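Local coordinates for bartonella effector protein (Bep) substrate of VirB T4SS (Bartonella sp. 1-1C, PDB 4PY3) that probably transfers AMP from ATP to threonine or tyrosine side chains of target proteins, as a Fic-domain effector delivered through a VirB type IV secretion system, at residues Ala34-Cys37 with Glu38-Lys42. Sequence-based numbering, arbitrary orientation.
Sequences AHVC and EHYAK
The Tyr40 ring meets Val36 along its CD2–CE2 bond: Val36 CG1 sits 3.5 Å from Tyr40 CE2, and the two side chains run alongside each other in the same direction. One ring face carries the His39 imidazole, whose ND1 stands 4.0 Å above the ring plane, over its centre. Beyond this stretch, the Tyr40 ring also meets the ring of His25, the two planes nearly parallel, while Val36 packs on His25 and Ile27. Two torsions set up the central pair. Val36 extends CG1 away from its own backbone N (chi1 168°), whereas Tyr40 has CG anti to its carbonyl carbon (chi1 -74°), which places the ring alongside Val36 of the preceding turn. Tyr40 CD2 thereby lies 3.2 Å from Val36 O, the same oxygen that accepts the hydrogen bond from Tyr40 N at 3.1 Å. Bonds from Glu38 N to Ala34 O (2.9 Å), His39 N to His35 O and Ala41 N to Cys37 O (3.0 Å) continue the same i to i+4 pattern. Such consecutive bonds are characteristic of a regular alpha-helix, here helix 30-48 on the surface of the N-terminal Fic-domain fragment.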
loop_
_atom_site.group_PDB
_atom_site.type_symbol
_atom_site.label_atom_id
_atom_site.label_comp_id
_atom_site.label_asym_id
_atom_site.label_seq_id
_atom_site.Cartn_x
_atom_site.Cartn_y
_atom_site.Cartn_z
ATOM N N ALA A 34 11.305 -7.539 -10.516
ATOM C CA ALA A 34 11.260 -6.249 -9.815
ATOM C C ALA A 34 11.434 -5.075 -10.776
ATOM O O ALA A 34 10.654 -4.137 -10.736
ATOM C CB ALA A 34 12.317 -6.193 -8.722
ATOM N N HIS A 35 12.436 -5.157 -11.651
ATOM C CA HIS A 35 12.737 -4.100 -12.629
ATOM C C HIS A 35 11.560 -3.866 -13.584
ATOM O O HIS A 35 11.131 -2.738 -13.793
ATOM C CB HIS A 35 13.952 -4.541 -13.508
ATOM C CG HIS A 35 14.768 -3.428 -14.103
ATOM N ND1 HIS A 35 14.300 -2.586 -15.094
ATOM C CD2 HIS A 35 16.068 -3.095 -13.916
ATOM C CE1 HIS A 35 15.259 -1.745 -15.445
ATOM N NE2 HIS A 35 16.344 -2.035 -14.748
ATOM N N VAL A 36 11.086 -4.945 -14.206
ATOM C CA VAL A 36 9.995 -4.876 -15.182
ATOM C C VAL A 36 8.748 -4.323 -14.502
ATOM O O VAL A 36 7.982 -3.560 -15.077
ATOM C CB VAL A 36 9.699 -6.267 -15.774
ATOM C CG1 VAL A 36 8.399 -6.275 -16.566
ATOM C CG2 VAL A 36 10.851 -6.714 -16.667
ATOM N N CYS A 37 8.582 -4.716 -13.252
ATOM C CA CYS A 37 7.479 -4.284 -12.426
ATOM C C CYS A 37 7.513 -2.770 -12.198
ATOM O O CYS A 37 6.499 -2.101 -12.404
ATOM C CB CYS A 37 7.559 -5.034 -11.100
ATOM S SG CYS A 37 5.988 -5.280 -10.288
ATOM N N GLU A 38 8.671 -2.242 -11.786
ATOM C CA GLU A 38 8.855 -0.785 -11.609
ATOM C C GLU A 38 8.561 -0.057 -12.920
ATOM O O GLU A 38 7.948 1.015 -12.915
ATOM C CB GLU A 38 10.268 -0.377 -11.034
ATOM C CG GLU A 38 10.201 -0.127 -9.536
ATOM C CD GLU A 38 11.556 0.074 -8.880
ATOM O OE1 GLU A 38 12.589 0.003 -9.585
ATOM O OE2 GLU A 38 11.582 0.306 -7.647
ATOM N N HIS A 39 8.967 -0.653 -14.041
ATOM C CA HIS A 39 8.740 -0.052 -15.353
ATOM C C HIS A 39 7.256 0.180 -15.649
ATOM O O HIS A 39 6.850 1.303 -15.945
ATOM C CB HIS A 39 9.350 -0.910 -16.462
ATOM C CG HIS A 39 9.149 -0.345 -17.829
ATOM N ND1 HIS A 39 8.201 -0.815 -18.715
ATOM C CD2 HIS A 39 9.771 0.681 -18.450
ATOM C CE1 HIS A 39 8.260 -0.107 -19.830
ATOM N NE2 HIS A 39 9.202 0.809 -19.692
ATOM N N TYR A 40 6.450 -0.873 -15.545
ATOM C CA TYR A 40 5.016 -0.773 -15.839
ATOM C C TYR A 40 4.265 0.105 -14.840
ATOM O O TYR A 40 3.358 0.832 -15.217
ATOM C CB TYR A 40 4.374 -2.164 -15.947
ATOM C CG TYR A 40 4.773 -2.843 -17.232
ATOM C CD1 TYR A 40 4.329 -2.354 -18.455
ATOM C CD2 TYR A 40 5.609 -3.950 -17.235
ATOM C CE1 TYR A 40 4.693 -2.950 -19.647
ATOM C CE2 TYR A 40 5.975 -4.555 -18.423
ATOM C CZ TYR A 40 5.511 -4.050 -19.624
ATOM O OH TYR A 40 5.873 -4.640 -20.807
ATOM N N ALA A 41 4.645 0.018 -13.572
ATOM C CA ALA A 41 4.046 0.843 -12.533
ATOM C C ALA A 41 4.194 2.327 -12.874
ATOM O O ALA A 41 3.231 3.079 -12.784
ATOM C CB ALA A 41 4.676 0.541 -11.186
ATOM N N LYS A 42 5.390 2.718 -13.302
ATOM C CA LYS A 42 5.652 4.093 -13.714
ATOM C C LYS A 42 4.780 4.510 -14.895
ATOM O O LYS A 42 4.252 5.623 -14.919
ATOM C CB LYS A 42 7.154 4.310 -14.020
ATOM C CG LYS A 42 7.972 4.557 -12.766
ATOM C CD LYS A 42 9.394 4.969 -13.074
ATOM C CE LYS A 42 10.248 3.788 -13.496
ATOM N NZ LYS A 42 11.654 4.211 -13.732
#